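Local coordinates for protein type I site-specific restriction-modification system, R (Restriction) subunit (PDB 3H1T) that is a fragment of a putative type I restriction enzyme motor subunit that probably binds ATP and DNA and couples ATP hydrolysis to DNA translocation, at residues K427-F432 and N520-R525; Q535-G540 and F552-Y557. All blocks are in the same frame, centred on the assembly; numbering follows the deposited sequence.

Interaction 1: residues K427-F432 and N520-R525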
loop_
_atom_site.group_PDB
_atom_site.type_symbol
_atom_site.label_atom_id
_atom_site.label_comp_id
_atom_site.label_asym_id
_atom_site.label_seq_id
_atom_site.Cartn_x
_atom_site.Cartn_y
_atom_site.Cartn_z
ATOM N N LYS A 427 -30.362 -9.450 -11.136
ATOM C CA LYS A 427 -30.779 -10.842 -11.060
ATOM C C LYS A 427 -29.534 -11.721 -11.017
ATOM O O LYS A 427 -29.419 -12.616 -10.173
ATOM C CB LYS A 427 -31.657 -11.236 -12.261
ATOM C CG LYS A 427 -32.545 -12.436 -11.945
ATOM C CD LYS A 427 -32.536 -13.498 -13.039
ATOM C CE LYS A 427 -33.453 -14.699 -12.694
ATOM N NZ LYS A 427 -32.923 -15.587 -11.602
ATOM N N HIS A 428 -28.591 -11.457 -11.914
ATOM C CA HIS A 428 -27.366 -12.242 -11.944
ATOM C C HIS A 428 -26.546 -12.152 -10.654
ATOM O O HIS A 428 -26.014 -13.158 -10.193
ATOM C CB HIS A 428 -26.511 -11.831 -13.133
ATOM C CG HIS A 428 -25.214 -12.561 -13.202
ATOM N ND1 HIS A 428 -24.106 -12.164 -12.486
ATOM C CD2 HIS A 428 -24.867 -13.706 -13.836
ATOM C CE1 HIS A 428 -23.131 -13.036 -12.675
ATOM N NE2 HIS A 428 -23.566 -13.981 -13.489
ATOM N N LEU A 429 -26.461 -10.961 -10.065
ATOM C CA LEU A 429 -25.718 -10.783 -8.819
ATOM C C LEU A 429 -26.390 -11.558 -7.679
ATOM O O LEU A 429 -25.721 -12.189 -6.844
ATOM C CB LEU A 429 -25.638 -9.292 -8.464
ATOM C CG LEU A 429 -24.884 -8.903 -7.191
ATOM C CD1 LEU A 429 -23.558 -9.641 -7.162
ATOM C CD2 LEU A 429 -24.669 -7.395 -7.140
ATOM N N THR A 430 -27.722 -11.517 -7.657
ATOM C CA THR A 430 -28.492 -12.199 -6.618
ATOM C C THR A 430 -28.326 -13.709 -6.677
ATOM O O THR A 430 -28.170 -14.356 -5.640
ATOM C CB THR A 430 -30.002 -11.850 -6.712
ATOM O OG1 THR A 430 -30.178 -10.453 -6.433
ATOM C CG2 THR A 430 -30.820 -12.677 -5.709
ATOM N N ASP A 431 -28.374 -14.267 -7.885
ATOM C CA ASP A 431 -28.214 -15.714 -8.063
ATOM C C ASP A 431 -26.810 -16.091 -7.649
ATOM O O ASP A 431 -26.603 -17.099 -6.978
ATOM C CB ASP A 431 -28.428 -16.122 -9.522
ATOM C CG ASP A 431 -29.895 -16.155 -9.920
ATOM O OD1 ASP A 431 -30.778 -16.079 -9.035
ATOM O OD2 ASP A 431 -30.156 -16.284 -11.139
ATOM N N PHE A 432 -25.845 -15.265 -8.043
ATOM C CA PHE A 432 -24.449 -15.499 -7.703
ATOM C C PHE A 432 -24.332 -15.563 -6.187
ATOM O O PHE A 432 -23.840 -16.541 -5.634
ATOM C CB PHE A 432 -23.563 -14.378 -8.280
ATOM C CG PHE A 432 -22.158 -14.374 -7.742
ATOM C CD1 PHE A 432 -21.865 -13.750 -6.528
ATOM C CD2 PHE A 432 -21.124 -15.002 -8.437
ATOM C CE1 PHE A 432 -20.565 -13.748 -6.013
ATOM C CE2 PHE A 432 -19.818 -15.009 -7.931
ATOM C CZ PHE A 432 -19.538 -14.379 -6.712
ATOM N N ASN A 520 -17.131 -8.717 -2.163
ATOM C CA ASN A 520 -17.503 -8.594 -3.578
ATOM C C ASN A 520 -17.419 -7.151 -4.033
ATOM O O ASN A 520 -17.979 -6.267 -3.406
ATOM C CB ASN A 520 -18.945 -9.064 -3.857
ATOM C CG ASN A 520 -19.169 -10.532 -3.571
ATOM O OD1 ASN A 520 -18.336 -11.382 -3.885
ATOM N ND2 ASN A 520 -20.327 -10.840 -2.999
ATOM N N VAL A 521 -16.722 -6.915 -5.133
ATOM C CA VAL A 521 -16.601 -5.577 -5.692
ATOM C C VAL A 521 -17.283 -5.666 -7.053
ATOM O O VAL A 521 -16.818 -6.379 -7.943
ATOM C CB VAL A 521 -15.113 -5.161 -5.841
ATOM C CG1 VAL A 521 -15.007 -3.906 -6.707
ATOM C CG2 VAL A 521 -14.500 -4.872 -4.463
ATOM N N VAL A 522 -18.385 -4.944 -7.219
ATOM C CA VAL A 522 -19.157 -5.009 -8.455
ATOM C C VAL A 522 -19.145 -3.787 -9.388
ATOM O O VAL A 522 -19.445 -2.667 -8.977
ATOM C CB VAL A 522 -20.625 -5.356 -8.113
ATOM C CG1 VAL A 522 -21.405 -5.653 -9.375
ATOM C CG2 VAL A 522 -20.659 -6.561 -7.165
ATOM N N LEU A 523 -18.839 -4.026 -10.656
ATOM C CA LEU A 523 -18.767 -2.964 -11.662
ATOM C C LEU A 523 -20.006 -2.830 -12.565
ATOM O O LEU A 523 -20.297 -3.710 -13.376
ATOM C CB LEU A 523 -17.539 -3.191 -12.549
ATOM C CG LEU A 523 -16.150 -3.104 -11.932
ATOM C CD1 LEU A 523 -15.102 -3.414 -12.995
ATOM C CD2 LEU A 523 -15.928 -1.713 -11.384
ATOM N N ALA A 524 -20.723 -1.723 -12.433
ATOM C CA ALA A 524 -21.907 -1.495 -13.255
ATOM C C ALA A 524 -21.848 -0.076 -13.763
ATOM O O ALA A 524 -22.853 0.616 -13.832
ATOM C CB ALA A 524 -23.173 -1.702 -12.444
ATOM N N ARG A 525 -20.653 0.346 -14.137
ATOM C CA ARG A 525 -20.459 1.697 -14.607
ATOM C C ARG A 525 -19.299 1.811 -15.566
ATOM O O ARG A 525 -18.478 0.908 -15.690
ATOM C CB ARG A 525 -20.185 2.608 -13.416
ATOM C CG ARG A 525 -18.812 2.384 -12.822
ATOM C CD ARG A 525 -18.599 3.274 -11.646
ATOM N NE ARG A 525 -19.061 4.618 -11.949
ATOM C CZ ARG A 525 -18.381 5.715 -11.663
ATOM N NH1 ARG A 525 -17.202 5.621 -11.066
ATOM N NH2 ARG A 525 -18.879 6.901 -11.971
#

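Interaction 2: residues Q535-G540 and F552-Y557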
loop_
_atom_site.group_PDB
_atom_site.type_symbol
_atom_site.label_atom_id
_atom_site.label_comp_id
_atom_site.label_asym_id
_atom_site.label_seq_id
_atom_site.Cartn_x
_atom_site.Cartn_y
_atom_site.Cartn_z
ATOM N N GLN A 535 -8.866 2.297 -7.643
ATOM C CA GLN A 535 -9.484 2.708 -6.394
ATOM C C GLN A 535 -10.666 1.781 -6.139
ATOM O O GLN A 535 -10.916 1.368 -5.005
ATOM C CB GLN A 535 -9.980 4.153 -6.480
ATOM C CG GLN A 535 -8.895 5.208 -6.354
ATOM C CD GLN A 535 -9.436 6.611 -6.561
ATOM O OE1 GLN A 535 -8.688 7.590 -6.565
ATOM N NE2 GLN A 535 -10.749 6.716 -6.728
ATOM N N ILE A 536 -11.391 1.453 -7.203
ATOM C CA ILE A 536 -12.541 0.580 -7.089
ATOM C C ILE A 536 -12.063 -0.787 -6.636
ATOM O O ILE A 536 -12.535 -1.313 -5.619
ATOM C CB ILE A 536 -13.307 0.497 -8.429
ATOM C CG1 ILE A 536 -14.060 1.814 -8.667
ATOM C CG2 ILE A 536 -14.288 -0.655 -8.414
ATOM C CD1 ILE A 536 -14.705 1.928 -10.028
ATOM N N VAL A 537 -11.093 -1.339 -7.360
ATOM C CA VAL A 537 -10.536 -2.649 -7.025
ATOM C C VAL A 537 -9.921 -2.684 -5.615
ATOM O O VAL A 537 -9.939 -3.715 -4.941
ATOM C CB VAL A 537 -9.478 -3.069 -8.089
ATOM C CG1 VAL A 537 -8.794 -4.359 -7.695
ATOM C CG2 VAL A 537 -10.162 -3.260 -9.429
ATOM N N GLY A 538 -9.405 -1.542 -5.165
ATOM C CA GLY A 538 -8.815 -1.459 -3.845
ATOM C C GLY A 538 -9.834 -1.457 -2.718
ATOM O O GLY A 538 -9.468 -1.353 -1.544
ATOM N N ARG A 539 -11.113 -1.555 -3.054
ATOM C CA ARG A 539 -12.132 -1.579 -2.020
ATOM C C ARG A 539 -12.128 -2.940 -1.350
ATOM O O ARG A 539 -12.563 -3.090 -0.202
ATOM C CB ARG A 539 -13.531 -1.335 -2.594
ATOM C CG ARG A 539 -13.823 0.095 -3.011
ATOM C CD ARG A 539 -13.291 1.079 -1.986
ATOM N NE ARG A 539 -11.998 1.610 -2.406
ATOM C CZ ARG A 539 -11.173 2.299 -1.624
ATOM N NH1 ARG A 539 -11.495 2.546 -0.364
ATOM N NH2 ARG A 539 -10.020 2.743 -2.105
ATOM N N GLY A 540 -11.642 -3.940 -2.074
ATOM C CA GLY A 540 -11.630 -5.278 -1.518
ATOM C C GLY A 540 -10.299 -5.932 -1.219
ATOM O O GLY A 540 -10.292 -7.059 -0.744
ATOM N N PHE A 552 -11.121 -11.818 -2.485
ATOM C CA PHE A 552 -12.385 -11.245 -2.928
ATOM C C PHE A 552 -12.682 -11.425 -4.412
ATOM O O PHE A 552 -11.804 -11.803 -5.190
ATOM C CB PHE A 552 -12.444 -9.754 -2.588
ATOM C CG PHE A 552 -11.489 -8.910 -3.371
ATOM C CD1 PHE A 552 -10.111 -8.949 -3.110
ATOM C CD2 PHE A 552 -11.961 -8.046 -4.353
ATOM C CE1 PHE A 552 -9.224 -8.130 -3.820
ATOM C CE2 PHE A 552 -11.084 -7.227 -5.067
ATOM C CZ PHE A 552 -9.715 -7.265 -4.804
ATOM N N ASN A 553 -13.930 -11.150 -4.790
ATOM C CA ASN A 553 -14.400 -11.261 -6.170
ATOM C C ASN A 553 -14.625 -9.908 -6.806
ATOM O O ASN A 553 -15.035 -8.965 -6.144
ATOM C CB ASN A 553 -15.751 -12.000 -6.237
ATOM C CG ASN A 553 -15.724 -13.339 -5.590
ATOM O OD1 ASN A 553 -15.148 -14.282 -6.125
ATOM N ND2 ASN A 553 -16.340 -13.442 -4.421
ATOM N N ILE A 554 -14.356 -9.831 -8.099
ATOM C CA ILE A 554 -14.615 -8.631 -8.867
ATOM C C ILE A 554 -15.560 -9.082 -9.973
ATOM O O ILE A 554 -15.143 -9.751 -10.917
ATOM C CB ILE A 554 -13.345 -8.057 -9.502
ATOM C CG1 ILE A 554 -12.419 -7.477 -8.421
ATOM C CG2 ILE A 554 -13.715 -6.974 -10.494
ATOM C CD1 ILE A 554 -11.081 -6.943 -9.001
ATOM N N ILE A 555 -16.844 -8.780 -9.811
ATOM C CA ILE A 555 -17.844 -9.130 -10.810
ATOM C C ILE A 555 -17.940 -7.920 -11.750
ATOM O O ILE A 555 -18.280 -6.813 -11.323
ATOM C CB ILE A 555 -19.215 -9.416 -10.154
ATOM C CG1 ILE A 555 -19.150 -10.644 -9.243
ATOM C CG2 ILE A 555 -20.238 -9.703 -11.216
ATOM C CD1 ILE A 555 -18.428 -10.431 -7.927
ATOM N N ASP A 556 -17.601 -8.131 -13.021
ATOM C CA ASP A 556 -17.588 -7.070 -14.043
ATOM C C ASP A 556 -18.745 -7.162 -15.049
ATOM O O ASP A 556 -18.747 -8.031 -15.931
ATOM C CB ASP A 556 -16.252 -7.140 -14.802
ATOM C CG ASP A 556 -15.978 -5.907 -15.648
ATOM O OD1 ASP A 556 -16.842 -5.011 -15.724
ATOM O OD2 ASP A 556 -14.886 -5.836 -16.246
ATOM N N TYR A 557 -19.709 -6.249 -14.936
ATOM C CA TYR A 557 -20.879 -6.221 -15.819
ATOM C C TYR A 557 -20.702 -5.272 -16.992
ATOM O O TYR A 557 -21.554 -5.216 -17.879
ATOM C CB TYR A 557 -22.125 -5.812 -15.024
ATOM C CG TYR A 557 -22.619 -6.896 -14.091
ATOM C CD1 TYR A 557 -23.201 -8.060 -14.599
ATOM C CD2 TYR A 557 -22.484 -6.772 -12.705
ATOM C CE1 TYR A 557 -23.628 -9.071 -13.757
ATOM C CE2 TYR A 557 -22.908 -7.792 -11.847
ATOM C CZ TYR A 557 -23.478 -8.936 -12.384
ATOM O OH TYR A 557 -23.908 -9.936 -11.558
#

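Interaction 1: residues K427-F432 and N520-R525
The ring of Phe432 and the carboxamide of Asn520 meet obliquely, their planes 75° apart, with Phe432 CE1 3.9 Å from Asn520 OD1. ND2 lies slightly farther off, 4.2 Å from the same Phe432 CE1, so the CE1 corner of the ring approaches both the O and the N of the amide. This is van der Waals contact; the amide has hydrogen bonds to other partners, ND2 with Thr442 OG1 and OD1 with Asn553 ND2. Held at both ends by the neighbouring strands, the buried amide probably has its rotation, and so its tilt against the ring, restrained. Phe432 reaches it with CG anti to the backbone N (chi1 168°), which carries the ring out from helix 422-436 to the sheet. A helix packed on parallel neighbouring strands in this way fits the RecA-like fold of helicase motor domains, here the second one, where strand 518-524 runs between strands 441-446 and 552-556. One helical turn before Phe432, Leu429 gives the purely apolar half of the contact. Its CD2 meets Val522 CG2 tip to tip at 4.1 Å, and both side chains also rest on Val444 and Tyr557. Asn520 and Val522, two residues apart on the strand, thus face Phe432 and Leu429, three apart on the helix. On another side of the helix, Lys427 NZ bridges to Asp431 OD2 at 2.9 Å, approaching on the syn side of the carboxylate.

Interaction 2: residues Q535-G540 and F552-Y557
Contact between Gly540 and Phe552 is of the CH-pi kind: Gly540 CA stands 4.0 Å from the ring centroid, only 9° off the ring normal. The rest of the glycine follows over the same face, its carbonyl carbon lying toward the rim and its O 3.0 Å from Phe552 CD1. The ring gets there because CG sits between the backbone N and the carbonyl carbon (chi1 68°), which lays its face directly against the glycine backbone. Apolar contact comes next, where Val537 CG1 touches Ile554 CD1 at 3.7 Å and the two side chains cross at about a right angle; the same CG1 lies 4.2 Å from Phe552 CZ. Hydrogen bonding also operates within 535-540. As helix 530-537 ends in a type I turn from Val537 to Gly540, Arg539 folds back and its NE donates to Gln535 O at 2.8 Å, nearly straight at 169° and in the guanidinium plane. Helix and strand belong to one beta-alpha-beta unit of the helicase-like domain. With no hydrogen bond between the two segments, the fit rests on shape, and Gly540 O, lying over the ring, takes its hydrogen bond from Lys549 NZ instead.

Interactions 1 and 2 come in series along the chain, the first closing before the second opens, with centres 10 Å apart. Both build on one sheet of the second helicase-like domain, where strands 518-524 and 552-556 are parallel neighbours joined through helix 530-537. Backbone pairing ties them directly, Val521 N lying 2.8 Å from Asn553 O, while Leu523 packs on Ile536. Tyr557, just past strand 552-556, packs on helix 422-436, its ring meeting that of His428 with the planes at about 85° and also touching Leu429. Helices 422-436 and 530-537 therefore flank the same pair of strands, consistent with the layered core of a RecA-like motor domain.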